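Local coordinates for autophagy protein 5 (Saccharomyces cerevisiae, PDB 2DYO), which takes part in autophagic vesicle formation and cytoplasm-to-vacuole transport, and is required for the selective autophagy of mitochondria and of the nucleus, at residues L10-E15 with I181-Q186; K145-Q150 with K175-V180; Q150-C155 with A164-S169; V170-K175 with S192-S197. All coordinates share one frame; numbering follows the deposited sequence.

Interaction 1 of 4, residues L10-E15 with I181-Q186; sequences LLWNGE and ITRNFQ
R183 lays its guanidinium on one face of the W12 indole, the two planes only 11° apart and R183 CZ 4.0 Å from the centroid of the six-membered ring of W12, a stacked cation-pi pair. A chain bent at chi2 and chi3 folds the arginine back over the ring. From the guanidinium edge, R183 NH2 donates 3.2 Å to a lone pair of W12 O. A water accepts from R183 NE and donates to that same oxygen. The indole answers with a nearly straight bond (169°): W12 NE1 lies 3.1 Å from R183 O, which it meets from above the carbonyl plane. The opposite face of W12 rests on F185, whose CB sits 3.9 Å from the centroid of the five-membered ring of W12 in a CH-pi contact. Tryptophan suits this place because it offers two broad faces and an edge N-H at once.

Further out, V180 O and E45 O hold R183 NH1, while N184 OD1 caps D187 N. R183 has positive phi (71°) where helix 170-182 ends, and N184 is the N-cap of helix 185-195. A helix-loop-helix corner thus clamps helix 4-12, which leads into a ubiquitin-like sheet.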
loop_
_atom_site.group_PDB
_atom_site.type_symbol
_atom_site.label_atom_id
_atom_site.label_comp_id
_atom_site.label_asym_id
_atom_site.label_seq_id
_atom_site.Cartn_x
_atom_site.Cartn_y
_atom_site.Cartn_z
ATOM N N LEU A 10 -6.939 13.181 1.893
ATOM C CA LEU A 10 -7.198 12.637 0.568
ATOM C C LEU A 10 -6.550 11.261 0.425
ATOM O O LEU A 10 -7.118 10.354 -0.184
ATOM C CB LEU A 10 -6.646 13.576 -0.515
ATOM C CG LEU A 10 -7.409 14.883 -0.752
ATOM C CD1 LEU A 10 -6.663 15.741 -1.769
ATOM C CD2 LEU A 10 -8.813 14.567 -1.250
ATOM N N LEU A 11 -5.357 11.111 0.987
ATOM C CA LEU A 11 -4.641 9.840 0.918
ATOM C C LEU A 11 -5.354 8.809 1.780
ATOM O O LEU A 11 -5.465 7.638 1.409
ATOM C CB LEU A 11 -3.199 10.027 1.398
ATOM C CG LEU A 11 -2.367 10.998 0.546
ATOM C CD1 LEU A 11 -0.957 11.125 1.115
ATOM C CD2 LEU A 11 -2.316 10.484 -0.898
ATOM N N TRP A 12 -5.850 9.258 2.925
ATOM C CA TRP A 12 -6.558 8.380 3.848
ATOM C C TRP A 12 -7.848 7.902 3.201
ATOM O O TRP A 12 -8.238 6.747 3.356
ATOM C CB TRP A 12 -6.864 9.121 5.151
ATOM C CG TRP A 12 -7.320 8.221 6.254
ATOM C CD1 TRP A 12 -8.582 8.121 6.768
ATOM C CD2 TRP A 12 -6.511 7.298 6.992
ATOM N NE1 TRP A 12 -8.608 7.193 7.785
ATOM C CE2 TRP A 12 -7.350 6.671 7.943
ATOM C CE3 TRP A 12 -5.157 6.934 6.941
ATOM C CZ2 TRP A 12 -6.879 5.704 8.842
ATOM C CZ3 TRP A 12 -4.686 5.971 7.833
ATOM C CH2 TRP A 12 -5.548 5.366 8.771
ATOM N N ASN A 13 -8.506 8.796 2.469
ATOM C CA ASN A 13 -9.744 8.445 1.782
ATOM C C ASN A 13 -9.458 7.673 0.486
ATOM O O ASN A 13 -10.387 7.204 -0.181
ATOM C CB ASN A 13 -10.559 9.710 1.482
ATOM C CG ASN A 13 -11.017 10.427 2.745
ATOM O OD1 ASN A 13 -11.544 11.537 2.684
ATOM N ND2 ASN A 13 -10.819 9.797 3.892
ATOM N N GLY A 14 -8.178 7.538 0.134
ATOM C CA GLY A 14 -7.817 6.794 -1.070
ATOM C C GLY A 14 -8.490 5.439 -1.000
ATOM O O GLY A 14 -8.533 4.835 0.073
ATOM N N GLU A 15 -9.010 4.947 -2.123
ATOM C CA GLU A 15 -9.732 3.677 -2.121
ATOM C C GLU A 15 -9.859 3.085 -3.524
ATOM O O GLU A 15 -10.041 3.811 -4.502
ATOM C CB GLU A 15 -11.119 3.919 -1.530
ATOM C CG GLU A 15 -11.865 2.698 -1.050
ATOM C CD GLU A 15 -13.085 3.097 -0.237
ATOM O OE1 GLU A 15 -14.217 2.905 -0.723
ATOM O OE2 GLU A 15 -12.903 3.625 0.885
ATOM N N ILE A 181 -7.531 -0.261 10.699
ATOM C CA ILE A 181 -8.681 -1.126 10.461
ATOM C C ILE A 181 -9.979 -0.328 10.511
ATOM O O ILE A 181 -10.840 -0.473 9.642
ATOM C CB ILE A 181 -8.770 -2.255 11.516
ATOM C CG1 ILE A 181 -7.447 -3.021 11.593
ATOM C CG2 ILE A 181 -9.911 -3.196 11.161
ATOM C CD1 ILE A 181 -7.078 -3.764 10.325
ATOM N N THR A 182 -10.116 0.512 11.534
ATOM C CA THR A 182 -11.319 1.323 11.699
ATOM C C THR A 182 -11.350 2.554 10.797
ATOM O O THR A 182 -12.406 3.141 10.583
ATOM C CB THR A 182 -11.467 1.809 13.153
ATOM O OG1 THR A 182 -10.296 2.538 13.531
ATOM C CG2 THR A 182 -11.655 0.636 14.098
ATOM N N ARG A 183 -10.190 2.936 10.266
ATOM C CA ARG A 183 -10.078 4.114 9.407
ATOM C C ARG A 183 -10.262 5.386 10.231
ATOM O O ARG A 183 -10.871 6.351 9.775
ATOM C CB ARG A 183 -11.114 4.083 8.273
ATOM C CG ARG A 183 -11.105 2.804 7.446
ATOM C CD ARG A 183 -9.691 2.402 7.051
ATOM N NE ARG A 183 -9.051 3.376 6.172
ATOM C CZ ARG A 183 -7.762 3.338 5.840
ATOM N NH1 ARG A 183 -6.981 2.378 6.323
ATOM N NH2 ARG A 183 -7.260 4.251 5.015
ATOM N N ASN A 184 -9.744 5.372 11.454
ATOM C CA ASN A 184 -9.834 6.532 12.332
ATOM C C ASN A 184 -8.668 7.456 11.996
ATOM O O ASN A 184 -7.570 7.310 12.533
ATOM C CB ASN A 184 -9.739 6.113 13.802
ATOM C CG ASN A 184 -10.036 7.261 14.753
ATOM O OD1 ASN A 184 -9.541 8.376 14.568
ATOM N ND2 ASN A 184 -10.845 6.993 15.776
ATOM N N PHE A 185 -8.921 8.402 11.100
ATOM C CA PHE A 185 -7.909 9.354 10.659
ATOM C C PHE A 185 -7.262 10.104 11.819
ATOM O O PHE A 185 -6.033 10.224 11.886
ATOM C CB PHE A 185 -8.544 10.354 9.690
ATOM C CG PHE A 185 -7.577 11.350 9.122
ATOM C CD1 PHE A 185 -6.560 10.942 8.263
ATOM C CD2 PHE A 185 -7.693 12.702 9.430
ATOM C CE1 PHE A 185 -5.673 11.870 7.712
ATOM C CE2 PHE A 185 -6.809 13.638 8.886
ATOM C CZ PHE A 185 -5.799 13.220 8.026
ATOM N N GLN A 186 -8.088 10.606 12.735
ATOM C CA GLN A 186 -7.582 11.360 13.876
ATOM C C GLN A 186 -6.564 10.582 14.701
ATOM O O GLN A 186 -5.511 11.108 15.055
ATOM C CB GLN A 186 -8.737 11.813 14.779
ATOM C CG GLN A 186 -9.698 12.804 14.136
ATOM C CD GLN A 186 -10.405 12.243 12.911
ATOM O OE1 GLN A 186 -10.932 11.128 12.934
ATOM N NE2 GLN A 186 -10.430 13.023 11.835
HETATM O O HOH W 1 -10.730 5.085 4.628
#

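Interaction 2 of 4, residues K145-Q150 with K175-V180; sequences KFWFHQ and KFWGSV
W147 drives its indole into an aromatic cluster made by F176 and W177 where helices 142-159 and 170-182 of the alpha-helical bundle region cross. The short axes pass 10.8 Å apart at 114°, a wide spacing that large flat side chains can fill. With CG anti to the backbone N (chi1 177°), W147 reaches across as a flat wedge into a hollow walled by F176, W177 and V180, about one helix turn. W177 presses the rim of its six-membered ring over one face of the indole, W177 CZ3 coming 3.6 Å from W147 CG. V180 adds a methyl obliquely to the ring, V180 CG2 lying 4.0 Å from W147 CZ2. F176 receives the far end of the wedge on its own ring face: the six-membered ring of W147 and the F176 ring have centroids 4.6 Å apart and planes inclined at 55°, an oblique meeting. With an alanine in place of W147, the hollow between F176 and W177 would probably be left unfilled and F276 O would lose one of its two indole donors. W151 meets both W147 and F176 edge-to-face. Tryptophan fits this buried position because its one polar atom is satisfied: W147 NE1 donates to F276 O, which W151 NE1 also serves. On the other helix, S179 OG turns back to donate to F176 O at 2.6 Å.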
loop_
_atom_site.group_PDB
_atom_site.type_symbol
_atom_site.label_atom_id
_atom_site.label_comp_id
_atom_site.label_asym_id
_atom_site.label_seq_id
_atom_site.Cartn_x
_atom_site.Cartn_y
_atom_site.Cartn_z
ATOM N N LYS A 145 2.234 -6.973 13.431
ATOM C CA LYS A 145 3.636 -7.169 13.790
ATOM C C LYS A 145 4.565 -6.625 12.711
ATOM O O LYS A 145 5.529 -5.918 13.008
ATOM C CB LYS A 145 3.944 -8.655 14.019
ATOM C CG LYS A 145 3.419 -9.212 15.340
ATOM C CD LYS A 145 4.129 -8.581 16.531
ATOM C CE LYS A 145 3.646 -9.175 17.848
ATOM N NZ LYS A 145 4.316 -8.518 19.007
ATOM N N PHE A 146 4.277 -6.958 11.459
ATOM C CA PHE A 146 5.092 -6.500 10.342
ATOM C C PHE A 146 5.028 -4.980 10.206
ATOM O O PHE A 146 6.045 -4.313 10.018
ATOM C CB PHE A 146 4.607 -7.124 9.032
ATOM C CG PHE A 146 5.423 -6.721 7.836
ATOM C CD1 PHE A 146 6.586 -7.410 7.506
ATOM C CD2 PHE A 146 5.066 -5.610 7.076
ATOM C CE1 PHE A 146 7.381 -7.001 6.442
ATOM C CE2 PHE A 146 5.858 -5.194 6.007
ATOM C CZ PHE A 146 7.013 -5.886 5.693
ATOM N N TRP A 147 3.815 -4.449 10.284
ATOM C CA TRP A 147 3.577 -3.017 10.147
ATOM C C TRP A 147 4.262 -2.202 11.245
ATOM O O TRP A 147 4.869 -1.161 10.974
ATOM C CB TRP A 147 2.076 -2.756 10.176
ATOM C CG TRP A 147 1.705 -1.314 10.118
ATOM C CD1 TRP A 147 1.677 -0.512 9.011
ATOM C CD2 TRP A 147 1.251 -0.510 11.210
ATOM N NE1 TRP A 147 1.225 0.745 9.349
ATOM C CE2 TRP A 147 0.963 0.773 10.695
ATOM C CE3 TRP A 147 1.068 -0.748 12.581
ATOM C CZ2 TRP A 147 0.484 1.810 11.499
ATOM C CZ3 TRP A 147 0.592 0.283 13.381
ATOM C CH2 TRP A 147 0.309 1.547 12.837
ATOM N N PHE A 148 4.166 -2.666 12.486
ATOM C CA PHE A 148 4.799 -1.933 13.578
ATOM C C PHE A 148 6.318 -1.972 13.413
ATOM O O PHE A 148 7.012 -1.009 13.755
ATOM C CB PHE A 148 4.380 -2.511 14.934
ATOM C CG PHE A 148 4.891 -1.724 16.103
ATOM C CD1 PHE A 148 6.133 -2.006 16.659
ATOM C CD2 PHE A 148 4.158 -0.657 16.604
ATOM C CE1 PHE A 148 6.637 -1.235 17.705
ATOM C CE2 PHE A 148 4.652 0.121 17.650
ATOM C CZ PHE A 148 5.893 -0.167 18.196
ATOM N N HIS A 149 6.831 -3.073 12.866
ATOM C CA HIS A 149 8.265 -3.207 12.635
ATOM C C HIS A 149 8.691 -2.230 11.532
ATOM O O HIS A 149 9.837 -1.767 11.498
ATOM C CB HIS A 149 8.613 -4.645 12.236
ATOM C CG HIS A 149 10.084 -4.915 12.193
ATOM N ND1 HIS A 149 10.867 -4.937 13.326
ATOM C CD2 HIS A 149 10.922 -5.131 11.151
ATOM C CE1 HIS A 149 12.125 -5.153 12.985
ATOM N NE2 HIS A 149 12.186 -5.273 11.671
ATOM N N GLN A 150 7.763 -1.923 10.628
ATOM C CA GLN A 150 8.028 -0.967 9.555
ATOM C C GLN A 150 8.218 0.404 10.208
ATOM O O GLN A 150 9.165 1.127 9.902
ATOM C CB GLN A 150 6.844 -0.885 8.581
ATOM C CG GLN A 150 6.718 -2.022 7.569
ATOM C CD GLN A 150 7.900 -2.101 6.623
ATOM O OE1 GLN A 150 8.959 -2.629 6.972
ATOM N NE2 GLN A 150 7.732 -1.564 5.419
ATOM N N LYS A 175 -3.570 1.090 19.453
ATOM C CA LYS A 175 -4.515 2.085 18.958
ATOM C C LYS A 175 -4.055 2.589 17.586
ATOM O O LYS A 175 -4.868 2.902 16.717
ATOM C CB LYS A 175 -4.583 3.251 19.952
ATOM C CG LYS A 175 -5.598 4.340 19.638
ATOM C CD LYS A 175 -5.446 5.482 20.642
ATOM C CE LYS A 175 -6.484 6.570 20.446
ATOM N NZ LYS A 175 -6.294 7.685 21.419
ATOM N N PHE A 176 -2.742 2.669 17.411
ATOM C CA PHE A 176 -2.154 3.124 16.156
ATOM C C PHE A 176 -2.569 2.137 15.056
ATOM O O PHE A 176 -3.163 2.532 14.054
ATOM C CB PHE A 176 -0.627 3.192 16.308
ATOM C CG PHE A 176 0.080 3.906 15.178
ATOM C CD1 PHE A 176 -0.584 4.843 14.392
ATOM C CD2 PHE A 176 1.421 3.644 14.913
ATOM C CE1 PHE A 176 0.081 5.508 13.354
ATOM C CE2 PHE A 176 2.096 4.299 13.881
ATOM C CZ PHE A 176 1.425 5.233 13.101
ATOM N N TRP A 177 -2.281 0.853 15.256
ATOM C CA TRP A 177 -2.655 -0.168 14.277
ATOM C C TRP A 177 -4.167 -0.200 14.109
ATOM O O TRP A 177 -4.681 -0.343 13.000
ATOM C CB TRP A 177 -2.186 -1.555 14.724
ATOM C CG TRP A 177 -2.743 -2.666 13.862
ATOM C CD1 TRP A 177 -3.636 -3.631 14.234
ATOM C CD2 TRP A 177 -2.463 -2.894 12.477
ATOM N NE1 TRP A 177 -3.928 -4.447 13.166
ATOM C CE2 TRP A 177 -3.220 -4.017 12.075
ATOM C CE3 TRP A 177 -1.641 -2.258 11.537
ATOM C CZ2 TRP A 177 -3.179 -4.517 10.769
ATOM C CZ3 TRP A 177 -1.603 -2.758 10.237
ATOM C CH2 TRP A 177 -2.365 -3.874 9.868
ATOM N N GLY A 178 -4.874 -0.068 15.225
ATOM C CA GLY A 178 -6.321 -0.100 15.198
ATOM C C GLY A 178 -6.945 0.902 14.251
ATOM O O GLY A 178 -7.937 0.596 13.588
ATOM N N SER A 179 -6.368 2.098 14.187
ATOM C CA SER A 179 -6.881 3.149 13.316
ATOM C C SER A 179 -6.852 2.728 11.851
ATOM O O SER A 179 -7.650 3.207 11.053
ATOM C CB SER A 179 -6.062 4.428 13.485
ATOM O OG SER A 179 -4.742 4.241 13.010
ATOM N N VAL A 180 -5.924 1.843 11.497
ATOM C CA VAL A 180 -5.819 1.365 10.118
ATOM C C VAL A 180 -7.032 0.513 9.739
ATOM O O VAL A 180 -7.502 0.556 8.600
ATOM C CB VAL A 180 -4.551 0.509 9.908
ATOM C CG1 VAL A 180 -4.497 0.014 8.462
ATOM C CG2 VAL A 180 -3.303 1.329 10.239
#

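Interaction 3 of 4, residues Q150-C155 with A164-S169; sequences QWKQVC and AIMSLS
C155 SG is the polar atom that spans the gap: it accepts a weak hydrogen bond from I165 N at 3.7 Å and also touches the methyl of A164, with C155 SG 3.8 Å from A164 CB. The sulfur stands anti to its own backbone N (chi1 -178°), which carries it straight out toward helix 163-166. Cysteine fits well here, being small, apolar enough for a buried place and yet a mild acceptor. I165 uses two branches. I165 CG2 lies against C155 CB at 4.0 Å, while I165 CD1, at the end of the longer branch, reaches W151 CB at 3.8 Å and the backbone beside it.

Nearer the surface, K152 stretches fully extended, and the bent M166 chain lies across it at about a right angle, K152 CE being 4.0 Å from M166 SD. K152 is the lysine that takes the C-terminal glycine of ATG12 in an isopeptide bond, a link absent from this structure. With an alanine here, M166 would probably lose the methylene chain it leans on and ATG12 the amine to which it is joined.

Around this contact, W151 donates from NE1 to F276 O and, with C155, packs on I195 of helix 185-195. I165 and M166 meanwhile rest on F148, so the short helix 163-166 is pinned along the flank of helix 142-159.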
loop_
_atom_site.group_PDB
_atom_site.type_symbol
_atom_site.label_atom_id
_atom_site.label_comp_id
_atom_site.label_asym_id
_atom_site.label_seq_id
_atom_site.Cartn_x
_atom_site.Cartn_y
_atom_site.Cartn_z
ATOM N N GLN A 150 7.763 -1.923 10.628
ATOM C CA GLN A 150 8.028 -0.967 9.555
ATOM C C GLN A 150 8.218 0.404 10.208
ATOM O O GLN A 150 9.165 1.127 9.902
ATOM C CB GLN A 150 6.844 -0.885 8.581
ATOM C CG GLN A 150 6.718 -2.022 7.569
ATOM C CD GLN A 150 7.900 -2.101 6.623
ATOM O OE1 GLN A 150 8.959 -2.629 6.972
ATOM N NE2 GLN A 150 7.732 -1.564 5.419
ATOM N N TRP A 151 7.310 0.754 11.115
ATOM C CA TRP A 151 7.393 2.045 11.781
ATOM C C TRP A 151 8.591 2.183 12.697
ATOM O O TRP A 151 9.093 3.279 12.907
ATOM C CB TRP A 151 6.103 2.353 12.544
ATOM C CG TRP A 151 5.075 3.017 11.681
ATOM C CD1 TRP A 151 4.011 2.426 11.062
ATOM C CD2 TRP A 151 5.051 4.396 11.296
ATOM N NE1 TRP A 151 3.325 3.353 10.310
ATOM C CE2 TRP A 151 3.945 4.569 10.435
ATOM C CE3 TRP A 151 5.861 5.506 11.593
ATOM C CZ2 TRP A 151 3.625 5.810 9.865
ATOM C CZ3 TRP A 151 5.541 6.740 11.027
ATOM C CH2 TRP A 151 4.432 6.878 10.173
ATOM N N LYS A 152 9.052 1.064 13.252
ATOM C CA LYS A 152 10.222 1.105 14.123
ATOM C C LYS A 152 11.445 1.497 13.285
ATOM O O LYS A 152 12.282 2.295 13.710
ATOM C CB LYS A 152 10.432 -0.252 14.792
ATOM C CG LYS A 152 11.463 -0.241 15.899
ATOM C CD LYS A 152 11.628 -1.637 16.527
ATOM C CE LYS A 152 12.743 -1.642 17.572
ATOM N NZ LYS A 152 12.936 -3.005 18.145
ATOM N N GLN A 153 11.547 0.937 12.083
ATOM C CA GLN A 153 12.661 1.265 11.196
ATOM C C GLN A 153 12.546 2.739 10.787
ATOM O O GLN A 153 13.529 3.478 10.764
ATOM C CB GLN A 153 12.622 0.410 9.927
ATOM C CG GLN A 153 12.777 -1.078 10.135
ATOM C CD GLN A 153 12.510 -1.862 8.857
ATOM O OE1 GLN A 153 13.242 -1.737 7.868
ATOM N NE2 GLN A 153 11.448 -2.669 8.869
ATOM N N VAL A 154 11.326 3.149 10.450
ATOM C CA VAL A 154 11.069 4.526 10.042
ATOM C C VAL A 154 11.490 5.506 11.134
ATOM O O VAL A 154 12.179 6.481 10.860
ATOM C CB VAL A 154 9.572 4.737 9.695
ATOM C CG1 VAL A 154 9.264 6.215 9.538
ATOM C CG2 VAL A 154 9.241 3.998 8.406
ATOM N N CYS A 155 11.094 5.235 12.375
ATOM C CA CYS A 155 11.454 6.110 13.489
ATOM C C CYS A 155 12.971 6.283 13.543
ATOM O O CYS A 155 13.481 7.402 13.659
ATOM C CB CYS A 155 10.944 5.523 14.812
ATOM S SG CYS A 155 11.272 6.522 16.289
ATOM N N ALA A 164 11.423 7.398 20.182
ATOM C CA ALA A 164 10.068 7.931 20.113
ATOM C C ALA A 164 8.979 6.864 20.043
ATOM O O ALA A 164 7.956 6.970 20.725
ATOM C CB ALA A 164 9.942 8.870 18.920
ATOM N N ILE A 165 9.187 5.838 19.225
ATOM C CA ILE A 165 8.177 4.794 19.083
ATOM C C ILE A 165 8.184 3.800 20.243
ATOM O O ILE A 165 7.139 3.269 20.615
ATOM C CB ILE A 165 8.336 4.033 17.734
ATOM C CG1 ILE A 165 7.115 3.140 17.495
ATOM C CG2 ILE A 165 9.613 3.209 17.732
ATOM C CD1 ILE A 165 7.170 2.362 16.185
ATOM N N MET A 166 9.354 3.561 20.821
ATOM C CA MET A 166 9.463 2.628 21.941
ATOM C C MET A 166 8.860 3.216 23.213
ATOM O O MET A 166 8.557 2.489 24.161
ATOM C CB MET A 166 10.928 2.266 22.185
ATOM C CG MET A 166 11.586 1.549 21.021
ATOM S SD MET A 166 10.880 -0.081 20.700
ATOM C CE MET A 166 9.662 0.269 19.459
ATOM N N SER A 167 8.678 4.531 23.223
ATOM C CA SER A 167 8.123 5.223 24.380
ATOM C C SER A 167 6.604 5.271 24.400
ATOM O O SER A 167 6.009 5.720 25.377
ATOM C CB SER A 167 8.680 6.645 24.456
ATOM O OG SER A 167 10.081 6.614 24.660
ATOM N N LEU A 168 5.971 4.825 23.320
ATOM C CA LEU A 168 4.513 4.813 23.273
ATOM C C LEU A 168 4.041 3.748 24.259
ATOM O O LEU A 168 4.753 2.777 24.499
ATOM C CB LEU A 168 4.022 4.442 21.872
ATOM C CG LEU A 168 4.346 5.365 20.696
ATOM C CD1 LEU A 168 3.795 4.742 19.407
ATOM C CD2 LEU A 168 3.736 6.730 20.925
ATOM N N SER A 169 2.859 3.925 24.839
ATOM C CA SER A 169 2.342 2.916 25.756
ATOM C C SER A 169 1.917 1.745 24.876
ATOM O O SER A 169 1.688 1.917 23.676
ATOM C CB SER A 169 1.134 3.439 26.535
ATOM O OG SER A 169 -0.015 3.561 25.715
#

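Interaction 4 of 4, residues V170-K175 with S192-S197; sequences VNEARK and SNKISS
E172 and K194 meet in a salt bridge, K194 NZ donating to E172 OE1 at 2.7 Å. The ammonium comes from above the carboxylate plane, 38° out of it, and the two side chains cross at about a right angle. E172 reaches out as a chain extended beyond CG. K194 instead kinks at chi3 (56°), which turns its amine toward the glutamate. Long flexible side chains are needed because the backbones are far apart, E172 CA and K194 CA being 10.5 Å from each other.

The second carboxylate oxygen is used as well: E172 OE2 bonds back to the start of its own helix, lying 3.2 Å from S169 N. S169 OG in turn takes the N-H of E172, the reciprocal pair of a capping box. At the end of helix 185-195, S196 OG bonds to N159 OD1, and I195 O accepts from N159 ND2.

Only 73 Å² is buried between the segments, so this is a surface link of charge rather than of shape. Solvent would probably screen much of its strength, while the capping bond should help hold E172 ready for K194 and so tie helix 170-182 to helix 185-195.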
loop_
_atom_site.group_PDB
_atom_site.type_symbol
_atom_site.label_atom_id
_atom_site.label_comp_id
_atom_site.label_asym_id
_atom_site.label_seq_id
_atom_site.Cartn_x
_atom_site.Cartn_y
_atom_site.Cartn_z
ATOM N N VAL A 170 1.836 0.557 25.461
ATOM C CA VAL A 170 1.428 -0.614 24.703
ATOM C C VAL A 170 0.100 -0.335 24.007
ATOM O O VAL A 170 -0.030 -0.565 22.806
ATOM C CB VAL A 170 1.295 -1.846 25.616
ATOM C CG1 VAL A 170 0.667 -3.005 24.852
ATOM C CG2 VAL A 170 2.670 -2.241 26.144
ATOM N N ASN A 171 -0.874 0.188 24.749
ATOM C CA ASN A 171 -2.182 0.491 24.169
ATOM C C ASN A 171 -2.140 1.593 23.111
ATOM O O ASN A 171 -2.993 1.648 22.223
ATOM C CB ASN A 171 -3.181 0.882 25.263
ATOM C CG ASN A 171 -3.496 -0.269 26.199
ATOM O OD1 ASN A 171 -3.226 -1.427 25.886
ATOM N ND2 ASN A 171 -4.083 0.045 27.352
ATOM N N GLU A 172 -1.155 2.478 23.206
ATOM C CA GLU A 172 -1.044 3.552 22.230
ATOM C C GLU A 172 -0.671 2.928 20.883
ATOM O O GLU A 172 -1.209 3.300 19.837
ATOM C CB GLU A 172 0.024 4.554 22.682
ATOM C CG GLU A 172 -0.297 5.991 22.314
ATOM C CD GLU A 172 0.464 6.999 23.162
ATOM O OE1 GLU A 172 0.189 8.211 23.024
ATOM O OE2 GLU A 172 1.331 6.583 23.963
ATOM N N ALA A 173 0.243 1.962 20.930
ATOM C CA ALA A 173 0.697 1.258 19.737
ATOM C C ALA A 173 -0.435 0.436 19.128
ATOM O O ALA A 173 -0.566 0.355 17.909
ATOM C CB ALA A 173 1.868 0.354 20.084
ATOM N N ARG A 174 -1.247 -0.179 19.981
ATOM C CA ARG A 174 -2.364 -0.987 19.511
ATOM C C ARG A 174 -3.384 -0.083 18.857
ATOM O O ARG A 174 -3.989 -0.435 17.847
ATOM C CB ARG A 174 -3.010 -1.722 20.685
ATOM C CG ARG A 174 -1.998 -2.285 21.634
ATOM C CD ARG A 174 -1.926 -3.783 21.569
ATOM N NE ARG A 174 -2.896 -4.398 22.466
ATOM C CZ ARG A 174 -2.691 -5.551 23.092
ATOM N NH1 ARG A 174 -1.551 -6.204 22.909
ATOM N NH2 ARG A 174 -3.610 -6.043 23.910
ATOM N N LYS A 175 -3.570 1.090 19.453
ATOM C CA LYS A 175 -4.515 2.085 18.958
ATOM C C LYS A 175 -4.055 2.589 17.586
ATOM O O LYS A 175 -4.868 2.902 16.717
ATOM C CB LYS A 175 -4.583 3.251 19.952
ATOM C CG LYS A 175 -5.598 4.340 19.638
ATOM C CD LYS A 175 -5.446 5.482 20.642
ATOM C CE LYS A 175 -6.484 6.570 20.446
ATOM N NZ LYS A 175 -6.294 7.685 21.419
ATOM N N SER A 192 1.149 8.827 14.495
ATOM C CA SER A 192 2.229 8.930 13.513
ATOM C C SER A 192 3.048 10.198 13.738
ATOM O O SER A 192 4.278 10.183 13.641
ATOM C CB SER A 192 1.677 8.883 12.077
ATOM O OG SER A 192 0.709 9.890 11.827
ATOM N N ASN A 193 2.373 11.295 14.060
ATOM C CA ASN A 193 3.070 12.549 14.314
ATOM C C ASN A 193 3.937 12.462 15.572
ATOM O O ASN A 193 5.030 13.020 15.617
ATOM C CB ASN A 193 2.064 13.695 14.433
ATOM C CG ASN A 193 1.607 14.207 13.078
ATOM O OD1 ASN A 193 0.634 14.952 12.976
ATOM N ND2 ASN A 193 2.321 13.813 12.026
ATOM N N LYS A 194 3.449 11.748 16.582
ATOM C CA LYS A 194 4.186 11.578 17.832
ATOM C C LYS A 194 5.503 10.849 17.627
ATOM O O LYS A 194 6.484 11.130 18.316
ATOM C CB LYS A 194 3.368 10.777 18.850
ATOM C CG LYS A 194 2.212 11.509 19.481
ATOM C CD LYS A 194 1.710 10.743 20.703
ATOM C CE LYS A 194 2.839 10.513 21.707
ATOM N NZ LYS A 194 2.363 9.873 22.967
ATOM N N ILE A 195 5.514 9.898 16.698
ATOM C CA ILE A 195 6.713 9.118 16.416
ATOM C C ILE A 195 7.802 10.017 15.859
ATOM O O ILE A 195 8.985 9.801 16.117
ATOM C CB ILE A 195 6.425 7.991 15.402
ATOM C CG1 ILE A 195 5.422 7.003 15.997
ATOM C CG2 ILE A 195 7.724 7.278 15.033
ATOM C CD1 ILE A 195 5.034 5.880 15.064
ATOM N N SER A 196 7.393 11.020 15.088
ATOM C CA SER A 196 8.328 11.978 14.504
ATOM C C SER A 196 7.613 13.145 13.838
ATOM O O SER A 196 6.782 12.955 12.945
ATOM C CB SER A 196 9.236 11.304 13.477
ATOM O OG SER A 196 10.212 12.223 13.011
ATOM N N SER A 197 7.944 14.353 14.281
ATOM C CA SER A 197 7.353 15.570 13.737
ATOM C C SER A 197 8.452 16.600 13.488
ATOM O O SER A 197 8.177 17.753 13.148
ATOM C CB SER A 197 6.316 16.134 14.713
ATOM O OG SER A 197 6.911 16.470 15.955
#

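Overall arrangement
Interactions 2, 3 and 4 form one continuous body within the alpha-helical bundle region, their centres 7 to 10 Å apart. F148 joins interactions 2 and 3, F148 CZ lying 3.5 Å from I165 CD1. I195, from a segment of interaction 4, supplies the common packing surface: I195 CD1 is 3.5 Å from F176 CE2 and 3.6 Å from W151 CE3. Interaction 1 lies at the C-terminal end of helix 170-182, next to interaction 2 and away from the N-terminal turn used by interaction 4; its centre is 14 Å from that of interaction 2, and a probable hydrogen bond from N184 N to S179 O (3.0 Å) connects them. The ATG12 attachment lysine belongs to interaction 3, whose centre is about 21 Å from that of interaction 1.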